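HpcH/HpaI aldolase (PDB 3QZ6) belongs to the HpcH/HpaI aldolase/citrate lyase family and folds as an eight-stranded parallel beta/alpha barrel, two copies of which make up the assembly. Local coordinates at residues N22-N26 / P27-R31; R53-N56 / H57-V61; I124-F128 / K129-W133. All blocks are in the same frame, centred on the assembly; numbering follows the deposited sequence.

Contact 1 of 3, residues N22-N26 / P27-R31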
ATOM      1  N   ASN A  22       1.232   7.693  -4.343  1.00 16.35           N
ATOM      2  CA  ASN A  22      -0.056   8.350  -4.573  1.00 15.54           C
ATOM      3  C   ASN A  22      -1.126   8.030  -3.542  1.00 18.55           C
ATOM      4  O   ASN A  22      -2.053   8.827  -3.340  1.00 18.00           O
ATOM      5  CB  ASN A  22      -0.626   7.984  -5.960  1.00 14.80           C
ATOM      6  CG  ASN A  22       0.123   8.642  -7.090  1.00 21.49           C
ATOM      7  OD1 ASN A  22       1.197   8.185  -7.479  1.00 20.33           O
ATOM      8  ND2 ASN A  22      -0.436   9.726  -7.626  1.00 19.68           N
ATOM      9  N   LEU A  23      -1.022   6.854  -2.921  1.00 13.40           N
ATOM     10  CA  LEU A  23      -2.049   6.390  -1.997  1.00 13.77           C
ATOM     11  C   LEU A  23      -1.576   6.354  -0.546  1.00 15.46           C
ATOM     12  O   LEU A  23      -2.154   7.003   0.336  1.00 17.70           O
ATOM     13  CB  LEU A  23      -2.520   4.971  -2.393  1.00 14.41           C
ATOM     14  CG  LEU A  23      -3.469   4.270  -1.403  1.00 20.86           C
ATOM     15  CD1 LEU A  23      -4.905   4.621  -1.740  1.00 16.77           C
ATOM     16  CD2 LEU A  23      -3.289   2.726  -1.400  1.00 18.12           C
ATOM     17  N   VAL A  24      -0.539   5.567  -0.286  1.00 15.62           N
ATOM     18  CA  VAL A  24      -0.154   5.273   1.095  1.00 15.40           C
ATOM     19  C   VAL A  24       0.360   6.532   1.793  1.00 18.96           C
ATOM     20  O   VAL A  24       1.154   7.285   1.209  1.00 14.71           O
ATOM     21  CB  VAL A  24       0.900   4.146   1.145  1.00 16.87           C
ATOM     22  CG1 VAL A  24       1.285   3.818   2.613  1.00 14.30           C
ATOM     23  CG2 VAL A  24       0.361   2.889   0.424  1.00 14.41           C
ATOM     24  N   TYR A  25      -0.111   6.792   3.015  1.00 15.27           N
ATOM     25  CA  TYR A  25       0.531   7.830   3.842  1.00 17.61           C
ATOM     26  C   TYR A  25       1.061   7.307   5.184  1.00 17.88           C
ATOM     27  O   TYR A  25       1.714   8.036   5.926  1.00 17.98           O
ATOM     28  CB  TYR A  25      -0.340   9.098   4.017  1.00 11.39           C
ATOM     29  CG  TYR A  25      -1.790   8.870   4.404  1.00 13.25           C
ATOM     30  CD1 TYR A  25      -2.766   8.680   3.437  1.00 15.15           C
ATOM     31  CD2 TYR A  25      -2.188   8.898   5.737  1.00 22.21           C
ATOM     32  CE1 TYR A  25      -4.105   8.486   3.790  1.00 16.60           C
ATOM     33  CE2 TYR A  25      -3.523   8.711   6.098  1.00 19.70           C
ATOM     34  CZ  TYR A  25      -4.473   8.509   5.117  1.00 19.70           C
ATOM     35  OH  TYR A  25      -5.794   8.316   5.478  1.00 25.55           O
ATOM     36  N   ASN A  26       0.798   6.043   5.495  1.00 17.10           N
ATOM     37  CA  ASN A  26       1.452   5.416   6.657  1.00  9.56           C
ATOM     38  C   ASN A  26       2.958   5.559   6.473  1.00 13.89           C
ATOM     39  O   ASN A  26       3.503   5.055   5.500  1.00 15.75           O
ATOM     40  CB  ASN A  26       1.086   3.929   6.730  1.00 15.27           C
ATOM     41  CG  ASN A  26       1.687   3.246   7.935  1.00 16.42           C
ATOM     42  OD1 ASN A  26       2.718   3.673   8.445  1.00 14.86           O
ATOM     43  ND2 ASN A  26       1.048   2.168   8.395  1.00 10.39           N
ATOM     44  N   PRO A  27       3.634   6.270   7.386  1.00 15.93           N
ATOM     45  CA  PRO A  27       5.066   6.549   7.199  1.00 15.11           C
ATOM     46  C   PRO A  27       5.944   5.291   7.121  1.00 20.63           C
ATOM     47  O   PRO A  27       7.092   5.378   6.675  1.00 16.08           O
ATOM     48  CB  PRO A  27       5.437   7.361   8.445  1.00 14.67           C
ATOM     49  CG  PRO A  27       4.132   7.967   8.915  1.00 21.04           C
ATOM     50  CD  PRO A  27       3.077   6.941   8.573  1.00 12.85           C
ATOM     51  N   ASP A  28       5.438   4.148   7.567  1.00 18.14           N
ATOM     52  CA  ASP A  28       6.211   2.919   7.433  1.00 16.31           C
ATOM     53  C   ASP A  28       6.420   2.515   5.980  1.00 17.61           C
ATOM     54  O   ASP A  28       7.255   1.650   5.697  1.00 15.42           O
ATOM     55  CB  ASP A  28       5.582   1.764   8.224  1.00 14.68           C
ATOM     56  CG  ASP A  28       5.966   1.791   9.697  1.00 18.06           C
ATOM     57  OD1 ASP A  28       7.096   2.213  10.002  1.00 19.14           O
ATOM     58  OD2 ASP A  28       5.152   1.373  10.550  1.00 17.65           O
ATOM     59  N   ILE A  29       5.681   3.126   5.052  1.00 13.61           N
ATOM     60  CA  ILE A  29       5.940   2.872   3.634  1.00 14.60           C
ATOM     61  C   ILE A  29       7.403   3.211   3.336  1.00 16.99           C
ATOM     62  O   ILE A  29       8.021   2.626   2.446  1.00 18.38           O
ATOM     63  CB  ILE A  29       5.022   3.691   2.693  1.00 13.62           C
ATOM     64  CG1 ILE A  29       5.151   3.195   1.246  1.00 15.58           C
ATOM     65  CG2 ILE A  29       5.348   5.208   2.755  1.00 14.90           C
ATOM     66  CD1 ILE A  29       4.780   1.735   1.077  1.00 18.49           C
ATOM     67  N   VAL A  30       7.956   4.162   4.083  1.00 14.29           N
ATOM     68  CA  VAL A  30       9.355   4.564   3.874  1.00 14.19           C
ATOM     69  C   VAL A  30      10.318   3.429   4.223  1.00 14.43           C
ATOM     70  O   VAL A  30      11.307   3.194   3.531  1.00 17.78           O
ATOM     71  CB  VAL A  30       9.719   5.787   4.738  1.00 16.80           C
ATOM     72  CG1 VAL A  30      11.221   6.094   4.629  1.00 19.67           C
ATOM     73  CG2 VAL A  30       8.885   6.992   4.333  1.00 16.67           C
ATOM     74  N   ARG A  31      10.028   2.722   5.308  1.00 15.75           N
ATOM     75  CA  ARG A  31      10.873   1.600   5.715  1.00 19.81           C
ATOM     76  C   ARG A  31      10.732   0.430   4.752  1.00 22.52           C
ATOM     77  O   ARG A  31      11.706  -0.284   4.471  1.00 19.53           O
ATOM     78  CB  ARG A  31      10.530   1.173   7.133  1.00 18.36           C
ATOM     79  CG  ARG A  31      10.610   2.311   8.133  1.00 22.35           C
ATOM     80  CD  ARG A  31       9.719   1.997   9.342  1.00 38.73           C
ATOM     81  NE  ARG A  31      10.449   1.147  10.237  1.00 27.66           N
ATOM     82  CZ  ARG A  31       9.964   0.422  11.243  1.00 24.28           C
ATOM     83  NH1 ARG A  31       8.673   0.379  11.579  1.00 17.20           N
ATOM     84  NH2 ARG A  31      10.834  -0.285  11.929  1.00 15.89           N
TER
HETATM   85  O   HOH W   1       2.535   0.641  10.373  1.00 16.47           O

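Contact 2 of 3, residues R53-N56 / H57-V61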
ATOM      1  N   ARG A  53       1.755  18.050   6.637  1.00 13.09           N
ATOM      2  CA  ARG A  53       2.001  17.242   7.832  1.00 12.52           C
ATOM      3  C   ARG A  53       2.312  15.786   7.446  1.00 14.72           C
ATOM      4  O   ARG A  53       3.262  15.172   7.963  1.00 14.92           O
ATOM      5  CB  ARG A  53       0.812  17.303   8.805  1.00 12.55           C
ATOM      6  CG  ARG A  53       0.984  16.423  10.077  1.00 15.50           C
ATOM      7  CD  ARG A  53       2.164  16.930  10.920  1.00 16.74           C
ATOM      8  NE  ARG A  53       1.887  18.275  11.419  1.00 15.97           N
ATOM      9  CZ  ARG A  53       2.804  19.124  11.871  1.00 15.84           C
ATOM     10  NH1 ARG A  53       4.090  18.788  11.886  1.00 13.83           N
ATOM     11  NH2 ARG A  53       2.432  20.324  12.299  1.00 14.01           N
ATOM     12  N   GLU A  54       1.519  15.221   6.543  1.00 13.69           N
ATOM     13  CA  GLU A  54       1.786  13.848   6.097  1.00 14.70           C
ATOM     14  C   GLU A  54       3.186  13.733   5.505  1.00 17.06           C
ATOM     15  O   GLU A  54       3.891  12.734   5.711  1.00 16.55           O
ATOM     16  CB  GLU A  54       0.740  13.382   5.084  1.00 11.53           C
ATOM     17  CG  GLU A  54      -0.630  13.108   5.717  1.00 16.27           C
ATOM     18  CD  GLU A  54      -1.728  12.962   4.671  1.00 21.65           C
ATOM     19  OE1 GLU A  54      -1.439  13.151   3.471  1.00 19.93           O
ATOM     20  OE2 GLU A  54      -2.876  12.659   5.046  1.00 19.26           O
ATOM     21  N   ILE A  55       3.593  14.762   4.771  1.00 14.75           N
ATOM     22  CA  ILE A  55       4.907  14.759   4.153  1.00 13.29           C
ATOM     23  C   ILE A  55       5.985  14.837   5.228  1.00 15.93           C
ATOM     24  O   ILE A  55       6.956  14.105   5.176  1.00 16.29           O
ATOM     25  CB  ILE A  55       5.034  15.871   3.106  1.00 16.06           C
ATOM     26  CG1 ILE A  55       4.158  15.510   1.900  1.00 22.59           C
ATOM     27  CG2 ILE A  55       6.504  16.040   2.670  1.00 14.26           C
ATOM     28  CD1 ILE A  55       3.957  16.638   0.885  1.00 22.09           C
ATOM     29  N   ASN A  56       5.776  15.690   6.228  1.00 12.99           N
ATOM     30  CA  ASN A  56       6.685  15.771   7.371  1.00 14.07           C
ATOM     31  C   ASN A  56       6.849  14.386   8.004  1.00 13.80           C
ATOM     32  O   ASN A  56       7.967  13.952   8.290  1.00 16.80           O
ATOM     33  CB  ASN A  56       6.142  16.781   8.395  1.00 13.76           C
ATOM     34  CG  ASN A  56       7.148  17.118   9.506  1.00 20.55           C
ATOM     35  OD1 ASN A  56       8.133  16.403   9.746  1.00 18.99           O
ATOM     36  ND2 ASN A  56       6.885  18.205  10.195  1.00 11.09           N
ATOM     37  N   HIS A  57       5.740  13.677   8.213  1.00 11.37           N
ATOM     38  CA  HIS A  57       5.830  12.327   8.791  1.00 14.31           C
ATOM     39  C   HIS A  57       6.676  11.389   7.939  1.00 19.46           C
ATOM     40  O   HIS A  57       7.491  10.609   8.459  1.00 16.19           O
ATOM     41  CB  HIS A  57       4.438  11.723   9.042  1.00 15.95           C
ATOM     42  CG  HIS A  57       3.695  12.384  10.161  1.00 20.09           C
ATOM     43  ND1 HIS A  57       2.345  12.204  10.371  1.00 30.67           N
ATOM     44  CD2 HIS A  57       4.115  13.235  11.126  1.00 18.96           C
ATOM     45  CE1 HIS A  57       1.968  12.905  11.424  1.00 26.95           C
ATOM     46  NE2 HIS A  57       3.020  13.548  11.898  1.00 22.68           N
ATOM     47  N   LEU A  58       6.481  11.452   6.626  1.00 13.21           N
ATOM     48  CA  LEU A  58       7.272  10.620   5.725  1.00 18.02           C
ATOM     49  C   LEU A  58       8.750  10.998   5.831  1.00 19.94           C
ATOM     50  O   LEU A  58       9.622  10.136   5.947  1.00 14.80           O
ATOM     51  CB  LEU A  58       6.783  10.769   4.275  1.00 14.95           C
ATOM     52  CG  LEU A  58       5.385  10.213   3.949  1.00 20.76           C
ATOM     53  CD1 LEU A  58       4.844  10.766   2.632  1.00 19.76           C
ATOM     54  CD2 LEU A  58       5.378   8.689   3.924  1.00 19.64           C
ATOM     55  N   VAL A  59       9.028  12.293   5.807  1.00 17.95           N
ATOM     56  CA  VAL A  59      10.409  12.780   5.841  1.00 15.16           C
ATOM     57  C   VAL A  59      11.109  12.404   7.149  1.00 18.70           C
ATOM     58  O   VAL A  59      12.275  12.017   7.150  1.00 18.96           O
ATOM     59  CB  VAL A  59      10.448  14.309   5.636  1.00 18.54           C
ATOM     60  CG1 VAL A  59      11.800  14.891   6.069  1.00 18.80           C
ATOM     61  CG2 VAL A  59      10.134  14.657   4.189  1.00 14.70           C
ATOM     62  N   SER A  60      10.393  12.497   8.263  1.00 16.42           N
ATOM     63  CA  SER A  60      10.977  12.157   9.558  1.00 18.22           C
ATOM     64  C   SER A  60      11.528  10.734   9.610  1.00 20.55           C
ATOM     65  O   SER A  60      12.551  10.471  10.248  1.00 17.12           O
ATOM     66  CB  SER A  60       9.947  12.362  10.666  1.00 17.04           C
ATOM     67  OG  SER A  60       9.702  13.750  10.825  1.00 18.55           O
ATOM     68  N   VAL A  61      10.839   9.815   8.950  1.00 17.47           N
ATOM     69  CA  VAL A  61      11.299   8.442   8.877  1.00 17.33           C
ATOM     70  C   VAL A  61      12.400   8.312   7.822  1.00 19.27           C
ATOM     71  O   VAL A  61      13.391   7.625   8.035  1.00 21.32           O
ATOM     72  CB  VAL A  61      10.130   7.477   8.563  1.00 17.98           C
ATOM     73  CG1 VAL A  61      10.651   6.054   8.381  1.00 14.98           C
ATOM     74  CG2 VAL A  61       9.055   7.540   9.687  1.00 15.38           C
TER

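Contact 3 of 3, residues I124-F128 / K129-W133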
ATOM      1  N   ILE A 124      13.460  22.402  12.309  1.00 17.45           N
ATOM      2  CA  ILE A 124      13.433  21.269  11.377  1.00 17.89           C
ATOM      3  C   ILE A 124      14.295  21.525  10.133  1.00 17.38           C
ATOM      4  O   ILE A 124      14.777  20.589   9.493  1.00 18.55           O
ATOM      5  CB  ILE A 124      11.987  20.879  10.953  1.00 16.03           C
ATOM      6  CG1 ILE A 124      11.994  19.561  10.164  1.00 15.67           C
ATOM      7  CG2 ILE A 124      11.336  21.989  10.128  1.00 14.07           C
ATOM      8  CD1 ILE A 124      10.593  18.949  10.008  1.00 14.11           C
ATOM      9  N   VAL A 125      14.505  22.796   9.809  1.00 16.05           N
ATOM     10  CA  VAL A 125      15.269  23.170   8.622  1.00 16.55           C
ATOM     11  C   VAL A 125      16.643  22.505   8.623  1.00 19.03           C
ATOM     12  O   VAL A 125      17.117  22.014   7.595  1.00 20.72           O
ATOM     13  CB  VAL A 125      15.415  24.712   8.518  1.00 17.88           C
ATOM     14  CG1 VAL A 125      16.411  25.088   7.425  1.00 19.48           C
ATOM     15  CG2 VAL A 125      14.046  25.352   8.256  1.00 17.39           C
ATOM     16  N   THR A 126      17.270  22.463   9.792  1.00 17.01           N
ATOM     17  CA  THR A 126      18.594  21.869   9.907  1.00 18.38           C
ATOM     18  C   THR A 126      18.484  20.514  10.591  1.00 21.59           C
ATOM     19  O   THR A 126      19.443  20.032  11.194  1.00 21.54           O
ATOM     20  CB  THR A 126      19.523  22.759  10.740  1.00 21.05           C
ATOM     21  OG1 THR A 126      19.016  22.839  12.073  1.00 21.12           O
ATOM     22  CG2 THR A 126      19.587  24.172  10.143  1.00 20.91           C
ATOM     23  N   ASP A 127      17.301  19.908  10.514  1.00 19.41           N
ATOM     24  CA  ASP A 127      17.059  18.626  11.185  1.00 19.29           C
ATOM     25  C   ASP A 127      17.332  18.707  12.681  1.00 23.75           C
ATOM     26  O   ASP A 127      17.772  17.734  13.290  1.00 19.94           O
ATOM     27  CB  ASP A 127      17.889  17.513  10.547  1.00 19.41           C
ATOM     28  CG  ASP A 127      17.429  17.191   9.137  1.00 26.94           C
ATOM     29  OD1 ASP A 127      16.199  17.084   8.919  1.00 28.56           O
ATOM     30  OD2 ASP A 127      18.288  17.061   8.242  1.00 25.78           O
ATOM     31  N   PHE A 128      17.056  19.878  13.255  1.00 21.33           N
ATOM     32  CA  PHE A 128      17.147  20.106  14.691  1.00 17.77           C
ATOM     33  C   PHE A 128      18.576  20.047  15.208  1.00 25.09           C
ATOM     34  O   PHE A 128      18.790  19.884  16.406  1.00 26.16           O
ATOM     35  CB  PHE A 128      16.259  19.110  15.460  1.00 14.15           C
ATOM     36  CG  PHE A 128      14.815  19.100  14.998  1.00 20.06           C
ATOM     37  CD1 PHE A 128      13.951  20.132  15.347  1.00 16.61           C
ATOM     38  CD2 PHE A 128      14.336  18.063  14.213  1.00 19.16           C
ATOM     39  CE1 PHE A 128      12.624  20.131  14.921  1.00 18.06           C
ATOM     40  CE2 PHE A 128      13.007  18.045  13.785  1.00 19.69           C
ATOM     41  CZ  PHE A 128      12.154  19.085  14.142  1.00 17.33           C
ATOM     42  N   LYS A 129      19.544  20.183  14.304  1.00 22.20           N
ATOM     43  CA  LYS A 129      20.957  20.134  14.673  1.00 20.64           C
ATOM     44  C   LYS A 129      21.594  21.508  14.533  1.00 25.24           C
ATOM     45  O   LYS A 129      21.149  22.319  13.717  1.00 25.39           O
ATOM     46  CB  LYS A 129      21.701  19.127  13.795  1.00 26.30           C
ATOM     47  CG  LYS A 129      21.349  17.683  14.095  1.00 34.73           C
ATOM     48  CD  LYS A 129      21.966  16.730  13.089  1.00 39.50           C
ATOM     49  CE  LYS A 129      21.615  15.297  13.444  1.00 49.37           C
ATOM     50  NZ  LYS A 129      21.913  14.339  12.347  1.00 53.24           N
ATOM     51  N   PRO A 130      22.638  21.783  15.335  1.00 27.60           N
ATOM     52  CA  PRO A 130      23.304  23.084  15.235  1.00 26.79           C
ATOM     53  C   PRO A 130      24.127  23.108  13.967  1.00 27.91           C
ATOM     54  O   PRO A 130      24.611  22.054  13.562  1.00 26.16           O
ATOM     55  CB  PRO A 130      24.252  23.103  16.450  1.00 34.90           C
ATOM     56  CG  PRO A 130      23.923  21.865  17.259  1.00 37.61           C
ATOM     57  CD  PRO A 130      23.300  20.896  16.305  1.00 32.24           C
ATOM     58  N   VAL A 131      24.296  24.278  13.356  1.00 26.63           N
ATOM     59  CA  VAL A 131      25.106  24.393  12.147  1.00 25.40           C
ATOM     60  C   VAL A 131      25.967  25.656  12.156  1.00 29.12           C
ATOM     61  O   VAL A 131      25.715  26.580  12.918  1.00 32.83           O
ATOM     62  CB  VAL A 131      24.223  24.467  10.894  1.00 29.33           C
ATOM     63  CG1 VAL A 131      23.284  23.254  10.816  1.00 27.00           C
ATOM     64  CG2 VAL A 131      23.438  25.762  10.894  1.00 23.29           C
ATOM     65  N   ASN A 132      26.982  25.673  11.298  1.00 27.93           N
ATOM     66  CA  ASN A 132      27.728  26.886  10.974  1.00 29.34           C
ATOM     67  C   ASN A 132      26.997  27.541   9.806  1.00 29.42           C
ATOM     68  O   ASN A 132      27.129  27.092   8.670  1.00 26.48           O
ATOM     69  CB  ASN A 132      29.152  26.499  10.559  1.00 31.27           C
ATOM     70  CG  ASN A 132      30.007  27.702  10.144  1.00 52.37           C
ATOM     71  OD1 ASN A 132      29.497  28.738   9.705  1.00 55.67           O
ATOM     72  ND2 ASN A 132      31.324  27.553  10.272  1.00 54.46           N
ATOM     73  N   TRP A 133      26.211  28.582  10.070  1.00 27.40           N
ATOM     74  CA  TRP A 133      25.282  29.083   9.043  1.00 28.73           C
ATOM     75  C   TRP A 133      25.942  29.446   7.720  1.00 28.17           C
ATOM     76  O   TRP A 133      25.445  29.074   6.654  1.00 26.68           O
ATOM     77  CB  TRP A 133      24.442  30.254   9.558  1.00 28.82           C
ATOM     78  CG  TRP A 133      23.381  29.807  10.537  1.00 27.92           C
ATOM     79  CD1 TRP A 133      23.386  29.987  11.893  1.00 27.58           C
ATOM     80  CD2 TRP A 133      22.181  29.081  10.233  1.00 23.86           C
ATOM     81  NE1 TRP A 133      22.260  29.429  12.446  1.00 27.78           N
ATOM     82  CE2 TRP A 133      21.503  28.866  11.452  1.00 23.30           C
ATOM     83  CE3 TRP A 133      21.612  28.598   9.047  1.00 25.87           C
ATOM     84  CZ2 TRP A 133      20.282  28.192  11.522  1.00 23.70           C
ATOM     85  CZ3 TRP A 133      20.391  27.915   9.120  1.00 25.25           C
ATOM     86  CH2 TRP A 133      19.744  27.724  10.347  1.00 25.70           C
TER

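Contact 1 of 3, residues N22-N26 / P27-R31
N26 opens a type I turn and reaches forward with its side chain, OD1 accepting a hydrogen bond from D28 N at 2.9 Å. The N-H points almost straight at the oxygen, 163°, but the donor stands above the plane of the amide rather than within it. With chi1 at -178°, CG lies opposite the backbone N and beside the carbonyl carbon, which swings the amide to the side where the chain turns. The other amide atom, ND2, faces two ways: it donates to L23 O of the second subunit, and to a water at 2.9 Å that in turn donates to D28 OD2 at 2.7 Å. One asparagine thus caps its own chain and bridges the dimer interface.

The backbone closes the same turn, since I29 N donates to N26 O at 2.9 Å in a nearly straight bond, again from above the carbonyl plane. P27 sits at the second position, where its phi of -61° suits a type I turn. I29, buried, points back at V24, and V24 CG1 packs against I29 CB at 3.7 Å. The V24 side chain also lies about 4 Å from a bound zinc ion. Side-chain capping over a type I beta turn, N26 to I29, is characteristic of a helix start, here in the loop that leads from barrel strand 16-21 into helix 29-35.

Contact 2 of 3, residues R53-N56 / H57-V61
R53 lays its aliphatic chain over a face of the H57 imidazole, one helical turn further on. CG stands 4.2 Å from the ring centroid and 28° off its normal, a CH-pi contact, while R53 CD comes to 3.6 Å from H57 NE2. Two bends make this possible: after a first torsion of 178°, chi2 and chi3 are both near 64°, folding the chain over the ring before the guanidinium departs. R53 O also lies over a face of the ring, displaced toward its rim, and accepts H57 N at 2.9 Å.

S60 turns its hydroxyl back along the helix, placing OG 3.1 Å from N56 O and 3.3 Å from N56 OD1. S60 N donates to N56 O at 2.8 Å.

I55 and V59 meet more loosely, through CG2 methyls 4.2 Å apart. I55 also packs on L84 of helix 78-87, whereas L58 turns to I29 and V30 of helix 29-35. Successive i to i+4 bonds and side-chain pairs of this kind mark a regular alpha-helix, here the one joining strands 40-44 and 68-72 in a beta-alpha-beta unit of the TIM barrel.

Contact 3 of 3, residues I124-F128 / K129-W133
K129 closes a tight turn on T126 with two hydrogen bonds that run in opposite directions. Its N donates to T126 O at 3.1 Å, from well above the carbonyl plane, and its O accepts the T126 hydroxyl at 2.7 Å. That second bond arrives in the plane of the carbonyl, on a lone pair. T126 has chi1 at 64°, which sets OG1 between its own N and carbonyl carbon and aims it across the turn; the same hydroxyl has a weak further bond to S123 O. Beyond CG the K129 chain runs extended, CG itself lying 3.7 Å from D127 O, while the carboxylate of D127 forms its salt bridge with K63.

The backbone signature is a type I' beta turn from T126 to K129: D127 and F128 both have positive phi, 57° and 67°. It lies in the loop between helices 100-110 and 133-141 of the barrel.

After P130, V131 points back to T126, its CG1 3.8 Å from T126 CB. Its other methyl, CG2, sits 3.6 Å above the W133 ring, over its centre. N132 then occupies the N-cap position of helix 133-141. W133 opens that helix and reaches back to T126, W133 CH2 meeting T126 CG2 at 3.6 Å. The two side chains cross at about a right angle, and W136 of the same helix packs on both T126 and V131.

Contacts 1 and 2 are both partly buried and share an interface: helix 29-35 lies against helix 52-65, with I29 CG2 and L58 CD2 3.7 Å apart, and the centres of contacts 1 and 2 are about 9 Å apart. Contact 3 is a surface loop whose centre is 25 Å from that of the chain. It touches contact 2 through N56 OD1 and I124 CD1, 3.5 Å apart, but does not touch contact 1, its nearest atoms being about 13 Å away. Chemistry follows position: contact 1 combines capping with a hydrogen bond to the second subunit, contact 2 adds a CH-pi contact and apolar pairs to regular helical bonds, and contact 3 pairs a threonine hydroxyl with a turn carbonyl.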